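Local coordinates for protein VirX1 (PDB 6QGM) that iodinates diverse substrates as a viral halogenase of the tryptophan halogenase family, probably by a flavin-dependent mechanism, at residues E47-H52 with T163-D168; S78-N83 with E266-T271; E93-P98 with F133-T138; T256-E261 with N288-G293. One frame throughout, in Å; residues are numbered along the deposited sequence.

In the fold
Interactions 2, 3 and 4 all reach one mixed sheet of seven strands, whereas interaction 1 joins two strands of a separate antiparallel sheet. Measured from contact centre to chain centre, interaction 1 is the most central, at about 8 Å, against about 20 Å for interaction 4. Interactions 1, 2 and 4 are nevertheless all buried, 4 with an exposed arginine side; 3 is partly buried. Backbone ladders dominate interactions 1 and 4, both antiparallel; interaction 2 is a short parallel pairing, and interaction 3 relies on side-chain amides gripping a carbonyl. Polar bridges tie them together: H166 bonds T271 between 1 and 2, R80 and E93 join 2 to 3, and D168 and R289 join 1 to 4.

Interaction 1 of 4, residues E47-H52 with T163-D168; sequences ESTLGH and TAYHID
E47 and I167 face each other as an antiparallel hydrogen-bonded pair. E47 N donates to I167 O over 2.8 Å, and I167 N returns a bond to E47 O over 3.0 Å with an N-H...O angle of 170°. Next to them S48 and H166 form a non-hydrogen-bonded pair whose CA atoms are 4.4 Å apart. Beyond this, T49 N reaches Y165 O at 3.0 Å along a more bent path of 141°. The hydroxyl of T49 adds a second donor to that carbonyl, with OG1 lying 2.9 Å from Y165 O in the carbonyl plane, on a lone pair. The chi1 of 67° sets OG1 between the backbone N and the carbonyl carbon, which lets T49 hold one oxygen by two bonds, N head-on and OG1 from the flank.

The E47-I167 and S48-H166 pairs belong to a three-stranded antiparallel sheet with 164-168 in the middle, 46-48 at one edge and 74-76 at the other; the T49 bonds prolong the ladder just past the end of 46-48. A164 and H166 bond through their backbones to K76 and T74 on the far side.

Van der Waals contacts flank the ladder. S48 CB meets H166 CD2 obliquely at 3.5 Å, while the polar ends of both are engaged beyond the pair, S48 OG with S356 OG and H166 with T271 (NE2) and T74 (ND1). A164 CB rests 3.4 Å from L50 O. T49 CG2 and I167 CD1 touch at 4.1 Å, their side chains at about a right angle. T49 OG1 also lies at the edge of the Y165 ring, whose hydroxyl bonds D64 and N54.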
loop_
_atom_site.group_PDB
_atom_site.type_symbol
_atom_site.label_atom_id
_atom_site.label_comp_id
_atom_site.label_asym_id
_atom_site.label_seq_id
_atom_site.Cartn_x
_atom_site.Cartn_y
_atom_site.Cartn_z
ATOM N N GLU B 47 9.496 35.078 10.576
ATOM C CA GLU B 47 9.183 33.650 10.311
ATOM C C GLU B 47 10.042 33.131 9.152
ATOM O O GLU B 47 10.229 33.888 8.184
ATOM C CB GLU B 47 7.716 33.546 9.929
ATOM C CG GLU B 47 7.086 32.220 10.264
ATOM C CD GLU B 47 5.626 32.178 9.866
ATOM O OE1 GLU B 47 5.088 33.260 9.528
ATOM O OE2 GLU B 47 5.031 31.073 9.890
ATOM N N SER B 48 10.481 31.878 9.217
ATOM C CA SER B 48 11.254 31.196 8.144
ATOM C C SER B 48 10.292 30.370 7.283
ATOM O O SER B 48 9.216 29.980 7.777
ATOM C CB SER B 48 12.419 30.372 8.692
ATOM O OG SER B 48 11.982 29.263 9.428
ATOM N N THR B 49 10.662 30.165 6.020
ATOM C CA THR B 49 9.847 29.509 4.973
ATOM C C THR B 49 10.527 28.198 4.580
ATOM O O THR B 49 11.657 27.948 5.024
ATOM C CB THR B 49 9.673 30.455 3.779
ATOM O OG1 THR B 49 10.955 30.636 3.164
ATOM C CG2 THR B 49 9.087 31.808 4.152
ATOM N N LEU B 50 9.841 27.395 3.774
ATOM C CA LEU B 50 10.371 26.161 3.140
ATOM C C LEU B 50 10.726 26.468 1.684
ATOM O O LEU B 50 10.475 27.627 1.231
ATOM C CB LEU B 50 9.257 25.109 3.178
ATOM C CG LEU B 50 8.829 24.652 4.564
ATOM C CD1 LEU B 50 7.418 24.078 4.526
ATOM C CD2 LEU B 50 9.844 23.662 5.102
ATOM N N GLY B 51 11.269 25.458 0.983
ATOM C CA GLY B 51 11.351 25.428 -0.490
ATOM C C GLY B 51 10.007 25.717 -1.133
ATOM O O GLY B 51 9.980 26.523 -2.067
ATOM N N HIS B 52 8.941 25.104 -0.625
ATOM C CA HIS B 52 7.526 25.237 -1.080
ATOM C C HIS B 52 7.216 26.707 -1.420
ATOM O O HIS B 52 6.512 26.965 -2.412
ATOM C CB HIS B 52 6.553 24.733 0.023
ATOM C CG HIS B 52 6.074 23.306 -0.047
ATOM N ND1 HIS B 52 6.879 22.215 0.299
ATOM C CD2 HIS B 52 4.858 22.795 -0.361
ATOM C CE1 HIS B 52 6.190 21.098 0.145
ATOM N NE2 HIS B 52 4.944 21.427 -0.267
ATOM N N THR B 163 17.274 27.666 -2.166
ATOM C CA THR B 163 17.368 28.749 -1.159
ATOM C C THR B 163 15.957 29.242 -0.867
ATOM O O THR B 163 15.270 29.635 -1.822
ATOM C CB THR B 163 18.291 29.881 -1.613
ATOM O OG1 THR B 163 19.545 29.335 -2.038
ATOM C CG2 THR B 163 18.555 30.863 -0.503
ATOM N N ALA B 164 15.557 29.183 0.404
ATOM C CA ALA B 164 14.318 29.788 0.944
ATOM C C ALA B 164 14.686 31.084 1.684
ATOM O O ALA B 164 15.787 31.614 1.430
ATOM C CB ALA B 164 13.609 28.802 1.834
ATOM N N TYR B 165 13.806 31.588 2.564
ATOM C CA TYR B 165 13.826 32.999 3.043
ATOM C C TYR B 165 13.422 33.078 4.516
ATOM O O TYR B 165 12.605 32.266 4.965
ATOM C CB TYR B 165 12.881 33.848 2.191
ATOM C CG TYR B 165 13.075 33.695 0.702
ATOM C CD1 TYR B 165 12.437 32.693 -0.013
ATOM C CD2 TYR B 165 13.906 34.540 -0.006
ATOM C CE1 TYR B 165 12.609 32.537 -1.381
ATOM C CE2 TYR B 165 14.100 34.396 -1.372
ATOM C CZ TYR B 165 13.442 33.400 -2.064
ATOM O OH TYR B 165 13.623 33.276 -3.408
ATOM N N HIS B 166 14.032 34.006 5.251
ATOM C CA HIS B 166 13.533 34.585 6.532
ATOM C C HIS B 166 12.800 35.883 6.193
ATOM O O HIS B 166 13.381 36.688 5.466
ATOM C CB HIS B 166 14.687 34.845 7.513
ATOM C CG HIS B 166 15.518 33.639 7.800
ATOM N ND1 HIS B 166 16.837 33.543 7.417
ATOM C CD2 HIS B 166 15.236 32.494 8.445
ATOM C CE1 HIS B 166 17.333 32.399 7.831
ATOM N NE2 HIS B 166 16.367 31.736 8.476
ATOM N N ILE B 167 11.564 36.058 6.648
ATOM C CA ILE B 167 10.715 37.235 6.302
ATOM C C ILE B 167 10.050 37.769 7.570
ATOM O O ILE B 167 9.808 36.981 8.509
ATOM C CB ILE B 167 9.679 36.853 5.226
ATOM C CG1 ILE B 167 8.596 35.931 5.779
ATOM C CG2 ILE B 167 10.367 36.240 3.999
ATOM C CD1 ILE B 167 7.539 35.547 4.775
ATOM N N ASP B 168 9.777 39.071 7.590
ATOM C CA ASP B 168 8.774 39.703 8.483
ATOM C C ASP B 168 7.426 39.490 7.792
ATOM O O ASP B 168 7.202 40.114 6.735
ATOM C CB ASP B 168 9.123 41.176 8.715
ATOM C CG ASP B 168 8.095 42.006 9.472
ATOM O OD1 ASP B 168 6.889 41.709 9.376
ATOM O OD2 ASP B 168 8.501 42.967 10.131
#

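Interaction 2 of 4, residues S78-N83 with E266-T271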
loop_
_atom_site.group_PDB
_atom_site.type_symbol
_atom_site.label_atom_id
_atom_site.label_comp_id
_atom_site.label_asym_id
_atom_site.label_seq_id
_atom_site.Cartn_x
_atom_site.Cartn_y
_atom_site.Cartn_z
ATOM N N SER B 78 19.383 26.278 5.079
ATOM C CA SER B 78 19.352 25.108 5.982
ATOM C C SER B 78 18.561 25.426 7.254
ATOM O O SER B 78 18.495 26.610 7.641
ATOM C CB SER B 78 20.764 24.672 6.317
ATOM O OG SER B 78 20.754 23.467 7.072
ATOM N N ILE B 79 17.980 24.395 7.875
ATOM C CA ILE B 79 17.575 24.407 9.313
ATOM C C ILE B 79 18.718 23.775 10.103
ATOM O O ILE B 79 19.111 22.641 9.787
ATOM C CB ILE B 79 16.258 23.659 9.571
ATOM C CG1 ILE B 79 15.151 24.087 8.609
ATOM C CG2 ILE B 79 15.831 23.851 11.014
ATOM C CD1 ILE B 79 13.855 23.330 8.795
ATOM N N ARG B 80 19.214 24.487 11.108
ATOM C CA ARG B 80 20.308 24.030 11.996
ATOM C C ARG B 80 19.691 23.571 13.321
ATOM O O ARG B 80 18.820 24.277 13.843
ATOM C CB ARG B 80 21.304 25.173 12.185
ATOM C CG ARG B 80 22.311 24.937 13.293
ATOM C CD ARG B 80 23.403 25.974 13.243
ATOM N NE ARG B 80 24.105 25.856 11.976
ATOM C CZ ARG B 80 24.767 26.831 11.373
ATOM N NH1 ARG B 80 24.846 28.024 11.921
ATOM N NH2 ARG B 80 25.358 26.606 10.214
ATOM N N PHE B 81 20.130 22.423 13.837
ATOM C CA PHE B 81 19.680 21.843 15.129
ATOM C C PHE B 81 20.863 21.825 16.096
ATOM O O PHE B 81 21.719 20.920 16.024
ATOM C CB PHE B 81 19.067 20.458 14.906
ATOM C CG PHE B 81 17.835 20.491 14.035
ATOM C CD1 PHE B 81 16.613 20.910 14.544
ATOM C CD2 PHE B 81 17.900 20.136 12.692
ATOM C CE1 PHE B 81 15.486 20.953 13.734
ATOM C CE2 PHE B 81 16.769 20.171 11.887
ATOM C CZ PHE B 81 15.565 20.584 12.406
ATOM N N THR B 82 20.898 22.831 16.966
ATOM C CA THR B 82 21.826 22.925 18.121
ATOM C C THR B 82 21.143 22.296 19.340
ATOM O O THR B 82 19.952 22.560 19.551
ATOM C CB THR B 82 22.252 24.375 18.372
ATOM O OG1 THR B 82 22.758 24.899 17.132
ATOM C CG2 THR B 82 23.269 24.511 19.484
ATOM N N ASN B 83 21.876 21.444 20.058
ATOM C CA ASN B 83 21.560 20.945 21.427
ATOM C C ASN B 83 20.480 19.847 21.404
ATOM O O ASN B 83 20.026 19.488 22.477
ATOM C CB ASN B 83 21.154 22.109 22.340
ATOM C CG ASN B 83 21.664 21.964 23.755
ATOM O OD1 ASN B 83 22.796 21.564 23.968
ATOM N ND2 ASN B 83 20.851 22.307 24.734
ATOM N N GLU B 266 26.422 37.705 12.501
ATOM C CA GLU B 266 25.261 37.064 13.185
ATOM C C GLU B 266 24.135 36.731 12.205
ATOM O O GLU B 266 23.377 35.799 12.504
ATOM C CB GLU B 266 24.681 37.995 14.246
ATOM C CG GLU B 266 25.463 38.056 15.535
ATOM C CD GLU B 266 24.618 38.651 16.651
ATOM O OE1 GLU B 266 23.712 37.920 17.163
ATOM O OE2 GLU B 266 24.827 39.847 16.969
ATOM N N MET B 267 23.992 37.494 11.121
ATOM C CA MET B 267 22.876 37.356 10.152
ATOM C C MET B 267 23.071 36.074 9.346
ATOM O O MET B 267 23.526 36.137 8.189
ATOM C CB MET B 267 22.800 38.561 9.213
ATOM C CG MET B 267 21.534 38.594 8.415
ATOM S SD MET B 267 21.563 39.938 7.226
ATOM C CE MET B 267 21.906 41.320 8.319
ATOM N N HIS B 268 22.713 34.942 9.951
ATOM C CA HIS B 268 23.005 33.594 9.415
ATOM C C HIS B 268 22.052 33.235 8.274
ATOM O O HIS B 268 20.849 33.550 8.334
ATOM C CB HIS B 268 23.031 32.559 10.543
ATOM C CG HIS B 268 24.233 32.716 11.414
ATOM N ND1 HIS B 268 24.281 32.253 12.693
ATOM C CD2 HIS B 268 25.422 33.319 11.193
ATOM C CE1 HIS B 268 25.446 32.547 13.224
ATOM N NE2 HIS B 268 26.161 33.198 12.325
ATOM N N ASN B 269 22.679 32.682 7.238
ATOM C CA ASN B 269 22.183 31.733 6.213
ATOM C C ASN B 269 21.145 30.691 6.696
ATOM O O ASN B 269 20.719 29.904 5.837
ATOM C CB ASN B 269 23.407 30.950 5.746
ATOM C CG ASN B 269 23.518 30.871 4.250
ATOM O OD1 ASN B 269 22.610 31.288 3.536
ATOM N ND2 ASN B 269 24.640 30.352 3.783
ATOM N N VAL B 270 20.823 30.582 7.998
ATOM C CA VAL B 270 20.024 29.436 8.540
ATOM C C VAL B 270 19.033 29.879 9.630
ATOM O O VAL B 270 19.287 30.887 10.305
ATOM C CB VAL B 270 20.930 28.316 9.089
ATOM C CG1 VAL B 270 21.979 27.877 8.079
ATOM C CG2 VAL B 270 21.577 28.700 10.410
ATOM N N THR B 271 17.948 29.112 9.786
ATOM C CA THR B 271 17.086 29.081 10.993
ATOM C C THR B 271 17.707 28.086 11.984
ATOM O O THR B 271 17.760 26.894 11.651
ATOM C CB THR B 271 15.631 28.718 10.661
ATOM O OG1 THR B 271 15.124 29.539 9.612
ATOM C CG2 THR B 271 14.711 28.891 11.841
#
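A parallel pairing of strands 78-82 and 270-275 underlies this contact, and R80 and T271 supply its clearest bond. R80 N donates to T271 O over 2.9 Å with an N-H...O angle of 168°. On the other side of the rung, T271 N reaches S78 O only weakly, at 3.3 Å and 143°. I79, between S78 and R80 in the chain, is the bridge partner of T271, with CA atoms 5.0 Å apart. The I79 CA also comes within 3.4 Å of T271 O, a CA-H...O contact beside the R80 bond.

Both strands sit inside the seven-stranded mixed sheet, where 78-82 has 91-95 on its other flank and 270-275 has 279-285. The chain arrives at V270 from helix 263-266 through an inverse gamma turn centred on M267.

Side chains of R80, S78 and V270 share one face of the contact. V270 CG2 lies over a face of the R80 guanidinium, 3.6 Å above its plane and displaced toward the rim. A bend at chi3, -62°, folds the end of the arginine back over the valine. CG1, the other methyl of V270, packs on S78 CB at 3.9 Å. H268 ND1 comes near the edge of the guanidinium, close to its plane and 4.3 Å from R80 NH1. E93 takes the polar ends here, accepting from R80 NE as a salt bridge and bonding S78 OG. The T271 hydroxyl is the one held by H166.

Interaction 3 of 4, residues E93-P98 with F133-T138; sequences EYPFGP and FVNSNT
The amides of N135 and N137 meet F96 O with their edges, each keeping the oxygen within its own plane. N135 ND2 donates to F96 O over 2.9 Å, from well above the carbonyl plane, 61° out of it. N137 ND2 comes from the opposite face of that plane, bonding F96 O at 2.9 Å and a straight 173°. One face of the N135 amide is covered by the proline ring of P95, whose CG is 3.5 Å from N135 CG.

The arrangement is a strand end docked on a helix start: 91-95, an edge strand of the seven-stranded sheet, runs out into the loop at F96, while N135 leads into helix 137-143. A capping bond from T138 N to N135 OD1 is doubtful, because OD1 sits too close to a neighbour in the model. T138 OG1 is bonded to N135 O at 2.6 Å.

With CG anti to the backbone N, chi1 180°, N135 stretches its amide out to the carbonyl. Two bonds thus fix F96 O just where the strand has ended. N137 ND2 is shared with D162 O, and N137 OD1 bonds N77, so partners at both ends fix the rotation of the amide.

P95 CG also packs against T138 OG1 at 3.3 Å, the two side chains meeting at a slant. Farther along, E93 CG touches T138 CG2 more loosely, at 4.5 Å, while the carboxylate of E93 turns back to its neighbours in the sheet. At the loop end P98 packs on R486 of the second subunit. F96 CB lies 3.8 Å from N137 ND2, and G97 CA lies 3.8 Å from N135 ND2.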
loop_
_atom_site.group_PDB
_atom_site.type_symbol
_atom_site.label_atom_id
_atom_site.label_comp_id
_atom_site.label_asym_id
_atom_site.label_seq_id
_atom_site.Cartn_x
_atom_site.Cartn_y
_atom_site.Cartn_z
ATOM N N GLU B 93 22.620 19.743 10.466
ATOM C CA GLU B 93 21.813 20.529 9.509
ATOM C C GLU B 93 20.803 19.604 8.829
ATOM O O GLU B 93 21.072 18.385 8.692
ATOM C CB GLU B 93 22.724 21.205 8.492
ATOM C CG GLU B 93 23.928 21.900 9.108
ATOM C CD GLU B 93 23.778 23.372 9.468
ATOM O OE1 GLU B 93 22.750 23.998 9.079
ATOM O OE2 GLU B 93 24.705 23.898 10.138
ATOM N N TYR B 94 19.656 20.185 8.482
ATOM C CA TYR B 94 18.763 19.748 7.379
ATOM C C TYR B 94 18.864 20.825 6.306
ATOM O O TYR B 94 18.124 21.802 6.346
ATOM C CB TYR B 94 17.331 19.543 7.882
ATOM C CG TYR B 94 16.355 19.035 6.856
ATOM C CD1 TYR B 94 16.803 18.399 5.708
ATOM C CD2 TYR B 94 14.982 19.179 7.022
ATOM C CE1 TYR B 94 15.916 17.906 4.762
ATOM C CE2 TYR B 94 14.084 18.686 6.090
ATOM C CZ TYR B 94 14.554 18.057 4.951
ATOM O OH TYR B 94 13.707 17.556 4.008
ATOM N N PRO B 95 19.827 20.703 5.357
ATOM C CA PRO B 95 20.000 21.683 4.281
ATOM C C PRO B 95 18.942 21.477 3.197
ATOM O O PRO B 95 18.477 20.372 3.083
ATOM C CB PRO B 95 21.395 21.353 3.752
ATOM C CG PRO B 95 21.481 19.865 3.927
ATOM C CD PRO B 95 20.788 19.595 5.244
ATOM N N PHE B 96 18.592 22.513 2.431
ATOM C CA PHE B 96 17.608 22.433 1.319
ATOM C C PHE B 96 18.267 21.754 0.112
ATOM O O PHE B 96 19.461 21.967 -0.181
ATOM C CB PHE B 96 17.082 23.816 0.959
ATOM C CG PHE B 96 16.053 24.331 1.923
ATOM C CD1 PHE B 96 14.843 23.674 2.080
ATOM C CD2 PHE B 96 16.289 25.471 2.672
ATOM C CE1 PHE B 96 13.881 24.146 2.968
ATOM C CE2 PHE B 96 15.328 25.944 3.563
ATOM C CZ PHE B 96 14.127 25.272 3.726
ATOM N N GLY B 97 17.490 20.920 -0.567
ATOM C CA GLY B 97 17.958 20.120 -1.704
ATOM C C GLY B 97 16.832 19.264 -2.258
ATOM O O GLY B 97 16.092 18.636 -1.503
ATOM N N PRO B 98 16.735 19.118 -3.596
ATOM C CA PRO B 98 15.663 18.311 -4.175
ATOM C C PRO B 98 15.913 16.840 -3.813
ATOM O O PRO B 98 14.976 16.162 -3.431
ATOM C CB PRO B 98 15.811 18.577 -5.674
ATOM C CG PRO B 98 17.308 18.853 -5.858
ATOM C CD PRO B 98 17.753 19.544 -4.580
ATOM N N PHE B 133 28.185 15.134 3.285
ATOM C CA PHE B 133 28.490 14.001 2.387
ATOM C C PHE B 133 27.382 13.837 1.348
ATOM O O PHE B 133 27.624 13.124 0.387
ATOM C CB PHE B 133 28.689 12.716 3.190
ATOM C CG PHE B 133 29.153 11.527 2.382
ATOM C CD1 PHE B 133 30.497 11.348 2.085
ATOM C CD2 PHE B 133 28.248 10.589 1.914
ATOM C CE1 PHE B 133 30.917 10.255 1.334
ATOM C CE2 PHE B 133 28.679 9.496 1.177
ATOM C CZ PHE B 133 30.008 9.326 0.883
ATOM N N VAL B 134 26.211 14.448 1.508
ATOM C CA VAL B 134 25.079 14.215 0.553
ATOM C C VAL B 134 24.534 15.530 0.000
ATOM O O VAL B 134 23.781 15.470 -0.985
ATOM C CB VAL B 134 23.949 13.389 1.188
ATOM C CG1 VAL B 134 24.467 12.033 1.637
ATOM C CG2 VAL B 134 23.264 14.146 2.327
ATOM N N ASN B 135 24.917 16.673 0.576
ATOM C CA ASN B 135 24.349 17.994 0.200
ATOM C C ASN B 135 25.422 19.059 0.427
ATOM O O ASN B 135 25.945 19.167 1.544
ATOM C CB ASN B 135 23.044 18.276 0.946
ATOM C CG ASN B 135 22.462 19.615 0.582
ATOM O OD1 ASN B 135 23.208 20.592 0.502
ATOM N ND2 ASN B 135 21.142 19.666 0.374
ATOM N N SER B 136 25.740 19.810 -0.622
ATOM C CA SER B 136 26.814 20.834 -0.638
ATOM C C SER B 136 26.230 22.176 -0.189
ATOM O O SER B 136 27.003 23.047 0.240
ATOM C CB SER B 136 27.469 20.913 -2.009
ATOM O OG SER B 136 27.985 19.640 -2.403
ATOM N N ASN B 137 24.907 22.326 -0.267
ATOM C CA ASN B 137 24.194 23.491 0.306
ATOM C C ASN B 137 24.660 23.617 1.759
ATOM O O ASN B 137 24.836 24.749 2.217
ATOM C CB ASN B 137 22.675 23.365 0.143
ATOM C CG ASN B 137 21.954 24.695 0.177
ATOM O OD1 ASN B 137 22.590 25.746 0.298
ATOM N ND2 ASN B 137 20.635 24.662 0.061
ATOM N N THR B 138 24.893 22.486 2.424
ATOM C CA THR B 138 25.453 22.361 3.804
ATOM C C THR B 138 26.645 23.306 4.013
ATOM O O THR B 138 26.704 23.946 5.071
ATOM C CB THR B 138 25.889 20.917 4.084
ATOM O OG1 THR B 138 24.798 20.069 3.717
ATOM C CG2 THR B 138 26.298 20.680 5.525
#

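Interaction 4 of 4, residues T256-E261 with N288-G293; sequences TRIPYE and NRIGTG
I258 and I290 form the buried, closely packed part of the contact: I258 CG1 is 3.4 Å from I290 CB, above an antiparallel hydrogen-bonded pair. I258 N donates to I290 O at 2.8 Å and 174°, and I290 N answers to I258 O at 2.9 Å. T256 and T292 repeat the pattern, T256 N to T292 O over 2.8 Å, with R257 and G291 as the non-hydrogen-bonded pair between. I290 CG1 lies 3.4 Å from Y260 CE1, and I290 N sits over one face of that ring, offset toward its rim. Y260 OH is bonded to L286 O.

The opposite face is looser and nearer solvent. Exposed R257 and buried R289 cross at a slant there, R289 NH2 over one face of the R257 guanidinium, the planes 39° apart and R257 NE 4.3 Å from R289 NE. The like charges may be eased by D168, which forms a salt bridge with R289 NH2. R289 NH1 also bonds N288 OD1 at 2.9 Å.

The two hydrogen-bonded pairs make strands 252-258 and 290-296 neighbours in the seven-stranded sheet, and 290-296 pairs in turn with 279-285, the strand carrying the WxWxIP signature typical of flavin-dependent tryptophan halogenases.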
loop_
_atom_site.group_PDB
_atom_site.type_symbol
_atom_site.label_atom_id
_atom_site.label_comp_id
_atom_site.label_asym_id
_atom_site.label_seq_id
_atom_site.Cartn_x
_atom_site.Cartn_y
_atom_site.Cartn_z
ATOM N N THR B 256 10.053 37.182 20.850
ATOM C CA THR B 256 10.719 38.476 21.111
ATOM C C THR B 256 11.539 38.894 19.886
ATOM O O THR B 256 11.719 38.076 18.941
ATOM C CB THR B 256 11.542 38.397 22.408
ATOM O OG1 THR B 256 11.933 39.716 22.784
ATOM C CG2 THR B 256 12.765 37.506 22.305
ATOM N N ARG B 257 12.010 40.136 19.926
ATOM C CA ARG B 257 12.916 40.752 18.933
ATOM C C ARG B 257 14.210 41.060 19.684
ATOM O O ARG B 257 14.103 41.658 20.742
ATOM C CB ARG B 257 12.254 41.997 18.341
ATOM C CG ARG B 257 11.187 41.719 17.299
ATOM C CD ARG B 257 10.393 42.964 16.979
ATOM N NE ARG B 257 9.054 42.586 16.531
ATOM C CZ ARG B 257 8.254 43.332 15.776
ATOM N NH1 ARG B 257 8.647 44.523 15.344
ATOM N NH2 ARG B 257 7.056 42.865 15.442
ATOM N N ILE B 258 15.371 40.653 19.174
ATOM C CA ILE B 258 16.677 41.074 19.740
ATOM C C ILE B 258 17.435 41.885 18.692
ATOM O O ILE B 258 17.453 41.531 17.510
ATOM C CB ILE B 258 17.502 39.909 20.328
ATOM C CG1 ILE B 258 17.784 38.770 19.349
ATOM C CG2 ILE B 258 16.898 39.424 21.640
ATOM C CD1 ILE B 258 18.771 37.775 19.906
ATOM N N PRO B 259 18.103 42.990 19.109
ATOM C CA PRO B 259 19.000 43.725 18.225
ATOM C C PRO B 259 20.261 42.902 17.908
ATOM O O PRO B 259 20.635 42.070 18.712
ATOM C CB PRO B 259 19.320 44.989 19.040
ATOM C CG PRO B 259 19.221 44.546 20.475
ATOM C CD PRO B 259 18.092 43.543 20.471
ATOM N N TYR B 260 20.880 43.143 16.747
ATOM C CA TYR B 260 22.196 42.569 16.366
ATOM C C TYR B 260 23.281 43.218 17.223
ATOM O O TYR B 260 23.221 44.431 17.441
ATOM C CB TYR B 260 22.495 42.774 14.876
ATOM C CG TYR B 260 21.777 41.823 13.957
ATOM C CD1 TYR B 260 22.103 40.483 13.920
ATOM C CD2 TYR B 260 20.783 42.263 13.110
ATOM C CE1 TYR B 260 21.437 39.602 13.086
ATOM C CE2 TYR B 260 20.114 41.402 12.254
ATOM C CZ TYR B 260 20.437 40.061 12.252
ATOM O OH TYR B 260 19.781 39.184 11.441
ATOM N N GLU B 261 24.241 42.413 17.689
ATOM C CA GLU B 261 25.503 42.881 18.330
ATOM C C GLU B 261 26.575 43.013 17.244
ATOM O O GLU B 261 27.224 44.056 17.201
ATOM C CB GLU B 261 25.920 41.936 19.460
ATOM C CG GLU B 261 25.004 42.045 20.670
ATOM C CD GLU B 261 25.381 41.230 21.885
ATOM O OE1 GLU B 261 26.074 40.199 21.715
ATOM O OE2 GLU B 261 24.969 41.648 22.999
ATOM N N ASN B 288 17.272 43.693 9.878
ATOM C CA ASN B 288 17.389 44.751 10.920
ATOM C C ASN B 288 17.434 44.175 12.341
ATOM O O ASN B 288 17.695 44.963 13.277
ATOM C CB ASN B 288 16.255 45.776 10.813
ATOM C CG ASN B 288 14.860 45.194 10.876
ATOM O OD1 ASN B 288 14.662 43.985 10.794
ATOM N ND2 ASN B 288 13.873 46.062 10.994
ATOM N N ARG B 289 17.210 42.871 12.524
ATOM C CA ARG B 289 17.065 42.268 13.885
ATOM C C ARG B 289 17.083 40.738 13.810
ATOM O O ARG B 289 16.986 40.209 12.672
ATOM C CB ARG B 289 15.736 42.705 14.498
ATOM C CG ARG B 289 14.515 42.092 13.822
ATOM C CD ARG B 289 13.347 43.048 13.825
ATOM N NE ARG B 289 12.076 42.403 13.524
ATOM C CZ ARG B 289 11.434 42.461 12.360
ATOM N NH1 ARG B 289 11.946 43.112 11.316
ATOM N NH2 ARG B 289 10.267 41.849 12.248
ATOM N N ILE B 290 17.179 40.078 14.974
ATOM C CA ILE B 290 16.932 38.616 15.142
ATOM C C ILE B 290 15.549 38.439 15.773
ATOM O O ILE B 290 15.312 39.064 16.821
ATOM C CB ILE B 290 18.024 37.969 16.013
ATOM C CG1 ILE B 290 19.430 38.227 15.470
ATOM C CG2 ILE B 290 17.762 36.478 16.208
ATOM C CD1 ILE B 290 20.522 37.936 16.477
ATOM N N GLY B 291 14.675 37.647 15.155
ATOM C CA GLY B 291 13.434 37.144 15.774
ATOM C C GLY B 291 13.696 35.823 16.478
ATOM O O GLY B 291 14.350 34.962 15.854
ATOM N N THR B 292 13.234 35.667 17.722
ATOM C CA THR B 292 13.522 34.484 18.583
ATOM C C THR B 292 12.337 34.182 19.506
ATOM O O THR B 292 11.724 35.140 20.003
ATOM C CB THR B 292 14.768 34.728 19.440
ATOM O OG1 THR B 292 15.778 35.342 18.643
ATOM C CG2 THR B 292 15.302 33.473 20.085
ATOM N N GLY B 293 12.037 32.900 19.736
ATOM C CA GLY B 293 10.961 32.454 20.649
ATOM C C GLY B 293 11.221 31.070 21.231
ATOM O O GLY B 293 11.989 30.313 20.624
#